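PDB 5K04: N-terminal acetyltransferase B complex subunit MDM20 from Candida albicans, which serves as the non-catalytic subunit of the NatB N-terminal acetyltransferase complex, probably scaffolding the catalytic subunit that acetylates protein N termini. Local coordinates for residues 111-116 and 130-135; 452-457 and 519-524; 579-584 and 673-678. One frame throughout, in Å; residues are numbered along the deposited sequence.

Overall arrangement
From the N terminus, contact 1 comes first along the chain: it closes the short turn between helices 109-120 and 126-138. More than three hundred residues later comes contact 2, whose loop of largely helical chain brings the end of helix 506-521 back to the start of helix 456-485. Contact 3 opens only afterwards and joins helix 571-584 to helix 661-682. The three loops follow in series, neither nesting nor crossing. In space, contact 1 lies apart, about 46 Å from contact 2 between centres. Contacts 2 and 3 touch, with T520 OG1 3.2 Å from Y581 OH in a probable hydrogen bond, so their four helices are packed in one region of the chain.

Contact 1: residues 111-116 and 130-135; sequences TLCLSW and NRIFMY
I132 lies across the indole of W116 where helices 109-120 and 126-138, consecutive in the chain, pack as an antiparallel helical hairpin, probably TPR-like. The short segments run at 168° with their axes 9.7 Å apart. CG1 of I132 sits over the six-membered ring of W116, 3.6 Å from its centroid, in a CH-pi contact, while CD1 covers the pyrrole side, 3.6 Å from W116 CG. The CG1-CD1 arm thus spans both rings of the indole, leaving CG2 for C113, a division that beta-branched isoleucine allows. With CG anti to the backbone N (chi1 -163°), the indole extends across the gap.

The other methyl of I132, CG2, turns toward the smaller C113 and lies 3.6 Å from C113 O. Cysteine is compact enough to let the backbones come close here, with C113 CA and I132 CA 5.9 Å apart. Its SG packs on CB of Y135. At the rim of the indole, Y135 CD2 approaches W116 CZ3 near the ring plane, and the aliphatic part of R131 arrives obliquely, its CG 4.2 Å from W116 CH2.

Farther out, helix 91-104 completes the setting. Y98 stacks on W116, and E99 holds the polar end of the ring whose CD2 touches the indole rim, through a hydrogen bond between Y135 OH and E99 OE1.

Contact 2: residues 452-457 and 519-524; sequences TNPSKI and STILGT
L522 lays a methyl, CD1, over one face of the flat peptide group that joins S455 to K456, 3.6 Å from K456 N and 3.8 Å from S455 C. Its second methyl, CD2, meets the preceding peptide group differently: it comes from beyond the carbonyl oxygen, 3.3 Å from P454 O. The forked leucine therefore straddles two successive peptide groups, one touched on its face and the other at its oxygen. A chi1 of -42° swings CG away from the residue's own carbonyl carbon, and the side chain reaches across the gap with both methyls leading.

The puckered ring of P454 is the other apolar surface. I521 CD1 touches it at the CB-CG bond, 4.0 Å from P454 CB, and the two side chains meet at a slant. Proline suits the place: it offers a compact hydrocarbon patch and, as the centre of an inverse gamma turn, bends the chain sharply, with S455 N hydrogen-bonded to N453 O. K456 adds aliphatic cover at the surface, where its CB lies 4.0 Å from L522 CD1.

The contact brings together two helix ends. S455 is the N-cap of helix 456-485, and its OG bonds to N458 N, as befits a small hydroxyl residue in that position. On the other segment, L522 is the first residue to leave helical geometry after helix 506-521.

Around this junction, helix 729-747 meets P454 through L746, and helix 661-682 packs on I521 through T667 and V670. Helix 525-537 brings Y527 against K456, so the two helix ends meet amid three further helices.

Contact 3: residues 579-584 and 673-678; sequences LVYSIV and IKIVKL
V584 and I675 approach each other at an angle between two helices of this all-helical, probably TPR-like array, 571-584 and 661-682, whose short segments run nearly parallel, only 10° apart in direction. The axes are 12.1 Å apart, too wide for backbones to touch, so branched aliphatic side chains bridge the space. I675 uses both its branches. CG2 meets V584 CG2 at 4.0 Å, while CD1, at the end of the longer arm, runs obliquely to V580 CG1 at 3.9 Å. A chi1 of -67°, which puts CG1 beside the backbone N, directs that arm to the earlier turn of the facing helix.

V584 divides its methyls likewise: CG1 points instead to L678, whose CD2 lies 3.8 Å away. Valine's two short branches thus serve two partners one helical turn apart, and leucine gives the reach needed at that end. Y617 of helix 608-625 touches both V580 and I675, adding a third helix to this apolar core.

Y581 crosses I675 at about a right angle. Its phenol brings a polar group into buried surroundings, where E671 satisfies it: the hydroxyl OH hydrogen-bonds to E671 OE2 while lying 4.0 Å from I675 CD1.

Contact 1: residues 111-116 and 130-135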
loop_
_atom_site.group_PDB
_atom_site.type_symbol
_atom_site.label_atom_id
_atom_site.label_comp_id
_atom_site.label_asym_id
_atom_site.label_seq_id
_atom_site.Cartn_x
_atom_site.Cartn_y
_atom_site.Cartn_z
ATOM N N THR A 111 33.378 7.615 4.476
ATOM C CA THR A 111 32.817 8.270 3.292
ATOM C C THR A 111 32.526 7.275 2.170
ATOM O O THR A 111 31.471 7.346 1.527
ATOM C CB THR A 111 33.783 9.358 2.814
ATOM O OG1 THR A 111 34.077 10.242 3.904
ATOM C CG2 THR A 111 33.171 10.168 1.694
ATOM N N LEU A 112 33.457 6.347 1.911
ATOM C CA LEU A 112 33.217 5.336 0.888
ATOM C C LEU A 112 32.047 4.436 1.276
ATOM O O LEU A 112 31.156 4.175 0.461
ATOM C CB LEU A 112 34.473 4.501 0.657
ATOM C CG LEU A 112 35.675 5.127 -0.044
ATOM C CD1 LEU A 112 36.847 4.166 0.026
ATOM C CD2 LEU A 112 35.349 5.482 -1.490
ATOM N N CYS A 113 32.034 3.974 2.529
ATOM C CA CYS A 113 30.998 3.056 2.985
ATOM C C CYS A 113 29.614 3.697 2.919
ATOM O O CYS A 113 28.647 3.044 2.517
ATOM C CB CYS A 113 31.325 2.569 4.401
ATOM S SG CYS A 113 32.630 1.336 4.498
ATOM N N LEU A 114 29.512 4.999 3.238
ATOM C CA LEU A 114 28.206 5.665 3.220
ATOM C C LEU A 114 27.687 5.854 1.800
ATOM O O LEU A 114 26.479 5.742 1.562
ATOM C CB LEU A 114 28.275 7.015 3.947
ATOM C CG LEU A 114 28.539 6.908 5.460
ATOM C CD1 LEU A 114 28.571 8.271 6.144
ATOM C CD2 LEU A 114 27.548 5.973 6.162
ATOM N N SER A 115 28.578 6.158 0.847
ATOM C CA SER A 115 28.193 6.194 -0.568
ATOM C C SER A 115 27.744 4.810 -1.040
ATOM O O SER A 115 26.682 4.658 -1.649
ATOM C CB SER A 115 29.374 6.712 -1.403
ATOM O OG SER A 115 29.219 6.458 -2.785
ATOM N N TRP A 116 28.568 3.790 -0.759
ATOM C CA TRP A 116 28.225 2.392 -0.997
ATOM C C TRP A 116 26.843 2.052 -0.456
ATOM O O TRP A 116 26.029 1.418 -1.133
ATOM C CB TRP A 116 29.285 1.514 -0.327
ATOM C CG TRP A 116 29.316 0.110 -0.776
ATOM C CD1 TRP A 116 28.521 -0.470 -1.726
ATOM C CD2 TRP A 116 30.205 -0.916 -0.312
ATOM N NE1 TRP A 116 28.861 -1.792 -1.879
ATOM C CE2 TRP A 116 29.886 -2.092 -1.016
ATOM C CE3 TRP A 116 31.219 -0.955 0.647
ATOM C CZ2 TRP A 116 30.554 -3.295 -0.796
ATOM C CZ3 TRP A 116 31.890 -2.147 0.862
ATOM C CH2 TRP A 116 31.557 -3.302 0.143
ATOM N N ASN A 130 25.381 -5.779 5.466
ATOM C CA ASN A 130 26.202 -6.338 6.525
ATOM C C ASN A 130 27.683 -6.263 6.171
ATOM O O ASN A 130 28.525 -6.031 7.045
ATOM C CB ASN A 130 25.771 -7.783 6.779
ATOM C CG ASN A 130 26.713 -8.513 7.691
ATOM O OD1 ASN A 130 27.704 -9.094 7.250
ATOM N ND2 ASN A 130 26.411 -8.481 8.986
ATOM N N ARG A 131 28.012 -6.445 4.892
ATOM C CA ARG A 131 29.392 -6.268 4.464
ATOM C C ARG A 131 29.831 -4.813 4.595
ATOM O O ARG A 131 30.945 -4.535 5.051
ATOM C CB ARG A 131 29.570 -6.761 3.026
ATOM C CG ARG A 131 31.021 -6.703 2.557
ATOM C CD ARG A 131 31.403 -7.933 1.733
ATOM N NE ARG A 131 30.716 -7.984 0.446
ATOM C CZ ARG A 131 29.824 -8.907 0.101
ATOM N NH1 ARG A 131 29.502 -9.879 0.945
ATOM N NH2 ARG A 131 29.257 -8.857 -1.095
ATOM N N ILE A 132 28.974 -3.869 4.199
ATOM C CA ILE A 132 29.315 -2.455 4.348
ATOM C C ILE A 132 29.548 -2.129 5.810
ATOM O O ILE A 132 30.550 -1.508 6.184
ATOM C CB ILE A 132 28.209 -1.564 3.769
ATOM C CG1 ILE A 132 28.137 -1.742 2.260
ATOM C CG2 ILE A 132 28.453 -0.102 4.167
ATOM C CD1 ILE A 132 26.890 -1.131 1.646
ATOM N N PHE A 133 28.615 -2.555 6.657
ATOM C CA PHE A 133 28.702 -2.278 8.075
ATOM C C PHE A 133 29.911 -2.955 8.711
ATOM O O PHE A 133 30.481 -2.427 9.672
ATOM C CB PHE A 133 27.391 -2.708 8.731
ATOM C CG PHE A 133 26.200 -1.915 8.257
ATOM C CD1 PHE A 133 26.367 -0.675 7.660
ATOM C CD2 PHE A 133 24.918 -2.395 8.411
ATOM C CE1 PHE A 133 25.267 0.071 7.219
ATOM C CE2 PHE A 133 23.817 -1.656 7.976
ATOM C CZ PHE A 133 23.998 -0.429 7.373
ATOM N N MET A 134 30.335 -4.101 8.177
ATOM C CA MET A 134 31.534 -4.753 8.689
ATOM C C MET A 134 32.767 -3.872 8.488
ATOM O O MET A 134 33.534 -3.634 9.428
ATOM C CB MET A 134 31.716 -6.123 8.021
ATOM C CG MET A 134 32.898 -6.967 8.571
ATOM S SD MET A 134 34.478 -6.558 7.862
ATOM C CE MET A 134 34.142 -7.165 6.230
ATOM N N TYR A 135 32.979 -3.389 7.259
ATOM C CA TYR A 135 34.094 -2.475 7.003
ATOM C C TYR A 135 33.965 -1.204 7.833
ATOM O O TYR A 135 34.946 -0.710 8.395
ATOM C CB TYR A 135 34.161 -2.120 5.518
ATOM C CG TYR A 135 34.748 -3.199 4.638
ATOM C CD1 TYR A 135 36.111 -3.445 4.637
ATOM C CD2 TYR A 135 33.943 -3.952 3.786
ATOM C CE1 TYR A 135 36.672 -4.421 3.821
ATOM C CE2 TYR A 135 34.497 -4.936 2.960
ATOM C CZ TYR A 135 35.867 -5.164 2.990
ATOM O OH TYR A 135 36.445 -6.128 2.199
#

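Contact 2: residues 452-457 and 519-524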
loop_
_atom_site.group_PDB
_atom_site.type_symbol
_atom_site.label_atom_id
_atom_site.label_comp_id
_atom_site.label_asym_id
_atom_site.label_seq_id
_atom_site.Cartn_x
_atom_site.Cartn_y
_atom_site.Cartn_z
ATOM N N THR A 452 -11.053 2.848 -16.510
ATOM C CA THR A 452 -11.197 4.233 -16.932
ATOM C C THR A 452 -10.712 4.418 -18.369
ATOM O O THR A 452 -9.782 3.746 -18.829
ATOM C CB THR A 452 -10.440 5.158 -15.972
ATOM O OG1 THR A 452 -9.096 4.692 -15.806
ATOM C CG2 THR A 452 -11.139 5.165 -14.613
ATOM N N ASN A 453 -11.369 5.359 -19.078
ATOM C CA ASN A 453 -11.249 5.661 -20.499
ATOM C C ASN A 453 -9.960 6.428 -20.803
ATOM O O ASN A 453 -9.482 7.217 -19.974
ATOM C CB ASN A 453 -12.456 6.479 -20.961
ATOM C CG ASN A 453 -12.689 7.721 -20.101
ATOM O OD1 ASN A 453 -12.769 7.644 -18.870
ATOM N ND2 ASN A 453 -12.773 8.887 -20.756
ATOM N N PRO A 454 -9.393 6.229 -22.014
ATOM C CA PRO A 454 -8.115 6.870 -22.386
ATOM C C PRO A 454 -8.287 8.321 -22.814
ATOM O O PRO A 454 -8.059 8.699 -23.963
ATOM C CB PRO A 454 -7.620 5.973 -23.524
ATOM C CG PRO A 454 -8.863 5.499 -24.175
ATOM C CD PRO A 454 -9.897 5.346 -23.085
ATOM N N SER A 455 -8.693 9.165 -21.870
ATOM C CA SER A 455 -8.773 10.593 -22.120
ATOM C C SER A 455 -7.477 11.285 -21.689
ATOM O O SER A 455 -6.655 10.725 -20.963
ATOM C CB SER A 455 -9.978 11.198 -21.395
ATOM O OG SER A 455 -9.799 11.177 -19.988
ATOM N N LYS A 456 -7.313 12.534 -22.150
ATOM C CA LYS A 456 -6.148 13.341 -21.791
ATOM C C LYS A 456 -6.185 13.752 -20.320
ATOM O O LYS A 456 -5.150 13.752 -19.635
ATOM C CB LYS A 456 -6.087 14.565 -22.705
ATOM C CG LYS A 456 -5.135 15.662 -22.262
ATOM C CD LYS A 456 -3.681 15.242 -22.355
ATOM C CE LYS A 456 -2.760 16.392 -21.972
ATOM N NZ LYS A 456 -1.335 16.055 -22.213
ATOM N N ILE A 457 -7.371 14.097 -19.817
ATOM C CA ILE A 457 -7.519 14.418 -18.396
ATOM C C ILE A 457 -7.152 13.221 -17.528
ATOM O O ILE A 457 -6.468 13.365 -16.509
ATOM C CB ILE A 457 -8.946 14.918 -18.109
ATOM C CG1 ILE A 457 -9.157 16.261 -18.807
ATOM C CG2 ILE A 457 -9.169 15.078 -16.610
ATOM C CD1 ILE A 457 -10.542 16.795 -18.670
ATOM N N SER A 519 -1.230 7.324 -23.782
ATOM C CA SER A 519 -0.309 8.107 -24.603
ATOM C C SER A 519 -0.335 7.669 -26.066
ATOM O O SER A 519 -0.336 8.517 -26.963
ATOM C CB SER A 519 1.118 8.013 -24.052
ATOM O OG SER A 519 1.280 8.882 -22.954
ATOM N N THR A 520 -0.330 6.349 -26.333
ATOM C CA THR A 520 -0.277 5.913 -27.732
ATOM C C THR A 520 -1.635 6.015 -28.414
ATOM O O THR A 520 -1.699 6.253 -29.621
ATOM C CB THR A 520 0.266 4.474 -27.865
ATOM O OG1 THR A 520 -0.740 3.529 -27.508
ATOM C CG2 THR A 520 1.485 4.259 -26.990
ATOM N N ILE A 521 -2.721 5.859 -27.661
ATOM C CA ILE A 521 -4.058 5.999 -28.235
ATOM C C ILE A 521 -4.307 7.442 -28.644
ATOM O O ILE A 521 -4.662 7.726 -29.791
ATOM C CB ILE A 521 -5.117 5.504 -27.241
ATOM C CG1 ILE A 521 -5.093 3.976 -27.191
ATOM C CG2 ILE A 521 -6.473 6.030 -27.610
ATOM C CD1 ILE A 521 -5.892 3.420 -26.049
ATOM N N LEU A 522 -4.152 8.370 -27.702
ATOM C CA LEU A 522 -3.969 9.765 -28.067
ATOM C C LEU A 522 -2.631 9.895 -28.793
ATOM O O LEU A 522 -1.860 8.945 -28.893
ATOM C CB LEU A 522 -4.025 10.657 -26.820
ATOM C CG LEU A 522 -5.116 10.332 -25.781
ATOM C CD1 LEU A 522 -4.978 11.196 -24.527
ATOM C CD2 LEU A 522 -6.539 10.442 -26.364
ATOM N N GLY A 523 -2.349 11.063 -29.328
ATOM C CA GLY A 523 -1.095 11.150 -30.055
ATOM C C GLY A 523 0.035 11.787 -29.275
ATOM O O GLY A 523 0.963 12.341 -29.868
ATOM N N THR A 524 -0.017 11.687 -27.946
ATOM C CA THR A 524 0.786 12.532 -27.058
ATOM C C THR A 524 2.117 11.857 -26.756
ATOM O O THR A 524 2.224 11.044 -25.834
ATOM C CB THR A 524 0.012 12.822 -25.779
ATOM O OG1 THR A 524 -0.009 11.645 -24.967
ATOM C CG2 THR A 524 -1.422 13.200 -26.118
#

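Contact 3: residues 579-584 and 673-678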
loop_
_atom_site.group_PDB
_atom_site.type_symbol
_atom_site.label_atom_id
_atom_site.label_comp_id
_atom_site.label_asym_id
_atom_site.label_seq_id
_atom_site.Cartn_x
_atom_site.Cartn_y
_atom_site.Cartn_z
ATOM N N LEU A 579 6.443 -5.353 -21.547
ATOM C CA LEU A 579 7.341 -6.042 -22.472
ATOM C C LEU A 579 7.150 -5.535 -23.891
ATOM O O LEU A 579 8.128 -5.203 -24.578
ATOM C CB LEU A 579 7.112 -7.546 -22.405
ATOM C CG LEU A 579 7.429 -8.133 -21.026
ATOM C CD1 LEU A 579 7.173 -9.630 -20.991
ATOM C CD2 LEU A 579 8.871 -7.845 -20.677
ATOM N N VAL A 580 5.892 -5.447 -24.342
ATOM C CA VAL A 580 5.608 -4.947 -25.689
ATOM C C VAL A 580 6.353 -3.641 -25.928
ATOM O O VAL A 580 7.116 -3.501 -26.890
ATOM C CB VAL A 580 4.087 -4.769 -25.905
ATOM C CG1 VAL A 580 3.812 -3.952 -27.185
ATOM C CG2 VAL A 580 3.385 -6.109 -25.999
ATOM N N TYR A 581 6.148 -2.668 -25.043
ATOM C CA TYR A 581 6.776 -1.369 -25.243
ATOM C C TYR A 581 8.293 -1.475 -25.134
ATOM O O TYR A 581 9.021 -0.797 -25.864
ATOM C CB TYR A 581 6.197 -0.352 -24.249
ATOM C CG TYR A 581 4.815 0.124 -24.662
ATOM C CD1 TYR A 581 4.660 1.148 -25.596
ATOM C CD2 TYR A 581 3.669 -0.447 -24.131
ATOM C CE1 TYR A 581 3.401 1.594 -25.991
ATOM C CE2 TYR A 581 2.407 -0.005 -24.516
ATOM C CZ TYR A 581 2.278 1.011 -25.459
ATOM O OH TYR A 581 1.023 1.439 -25.841
ATOM N N SER A 582 8.783 -2.345 -24.250
ATOM C CA SER A 582 10.222 -2.547 -24.120
ATOM C C SER A 582 10.814 -3.109 -25.406
ATOM O O SER A 582 11.931 -2.745 -25.798
ATOM C CB SER A 582 10.512 -3.485 -22.948
ATOM O OG SER A 582 9.969 -2.990 -21.734
ATOM N N ILE A 583 10.073 -3.993 -26.075
ATOM C CA ILE A 583 10.551 -4.634 -27.298
ATOM C C ILE A 583 10.478 -3.673 -28.479
ATOM O O ILE A 583 11.441 -3.523 -29.235
ATOM C CB ILE A 583 9.739 -5.912 -27.561
ATOM C CG1 ILE A 583 10.030 -6.939 -26.464
ATOM C CG2 ILE A 583 10.032 -6.444 -28.952
ATOM C CD1 ILE A 583 8.925 -7.969 -26.239
ATOM N N VAL A 584 9.330 -3.016 -28.647
ATOM C CA VAL A 584 9.158 -1.995 -29.681
ATOM C C VAL A 584 10.350 -1.046 -29.708
ATOM O O VAL A 584 10.878 -0.708 -30.777
ATOM C CB VAL A 584 7.842 -1.229 -29.440
ATOM C CG1 VAL A 584 7.787 0.019 -30.313
ATOM C CG2 VAL A 584 6.655 -2.134 -29.684
ATOM N N ILE A 673 -3.293 -1.470 -32.914
ATOM C CA ILE A 673 -3.224 -0.914 -34.264
ATOM C C ILE A 673 -2.299 0.293 -34.297
ATOM O O ILE A 673 -1.567 0.501 -35.270
ATOM C CB ILE A 673 -4.635 -0.563 -34.759
ATOM C CG1 ILE A 673 -5.464 -1.832 -34.881
ATOM C CG2 ILE A 673 -4.572 0.150 -36.104
ATOM C CD1 ILE A 673 -6.921 -1.549 -35.018
ATOM N N LYS A 674 -2.316 1.106 -33.235
ATOM C CA LYS A 674 -1.367 2.212 -33.157
ATOM C C LYS A 674 0.069 1.698 -33.203
ATOM O O LYS A 674 0.933 2.300 -33.848
ATOM C CB LYS A 674 -1.599 3.029 -31.880
ATOM C CG LYS A 674 -2.954 3.711 -31.761
ATOM C CD LYS A 674 -3.157 4.762 -32.826
ATOM C CE LYS A 674 -4.457 5.509 -32.596
ATOM N NZ LYS A 674 -4.660 6.574 -33.625
ATOM N N ILE A 675 0.335 0.582 -32.517
ATOM C CA ILE A 675 1.674 0.002 -32.494
ATOM C C ILE A 675 2.027 -0.604 -33.856
ATOM O O ILE A 675 3.168 -0.491 -34.326
ATOM C CB ILE A 675 1.758 -1.021 -31.344
ATOM C CG1 ILE A 675 1.653 -0.291 -30.000
ATOM C CG2 ILE A 675 3.036 -1.864 -31.397
ATOM C CD1 ILE A 675 1.497 -1.227 -28.816
ATOM N N VAL A 676 1.052 -1.231 -34.524
ATOM C CA VAL A 676 1.259 -1.672 -35.904
ATOM C C VAL A 676 1.740 -0.507 -36.767
ATOM O O VAL A 676 2.693 -0.633 -37.547
ATOM C CB VAL A 676 -0.031 -2.294 -36.472
ATOM C CG1 VAL A 676 0.042 -2.393 -37.992
ATOM C CG2 VAL A 676 -0.293 -3.672 -35.862
ATOM N N LYS A 677 1.086 0.654 -36.628
ATOM C CA LYS A 677 1.451 1.807 -37.447
ATOM C C LYS A 677 2.818 2.347 -37.059
ATOM O O LYS A 677 3.602 2.742 -37.929
ATOM C CB LYS A 677 0.380 2.893 -37.333
ATOM C CG LYS A 677 -0.943 2.449 -37.944
ATOM C CD LYS A 677 -2.052 3.479 -37.812
ATOM C CE LYS A 677 -3.281 2.999 -38.564
ATOM N NZ LYS A 677 -4.404 3.971 -38.488
ATOM N N LEU A 678 3.129 2.359 -35.762
ATOM C CA LEU A 678 4.442 2.822 -35.326
ATOM C C LEU A 678 5.546 1.952 -35.921
ATOM O O LEU A 678 6.528 2.462 -36.481
ATOM C CB LEU A 678 4.492 2.837 -33.798
ATOM C CG LEU A 678 5.683 3.436 -33.046
ATOM C CD1 LEU A 678 5.283 3.759 -31.636
ATOM C CD2 LEU A 678 6.826 2.462 -33.014
#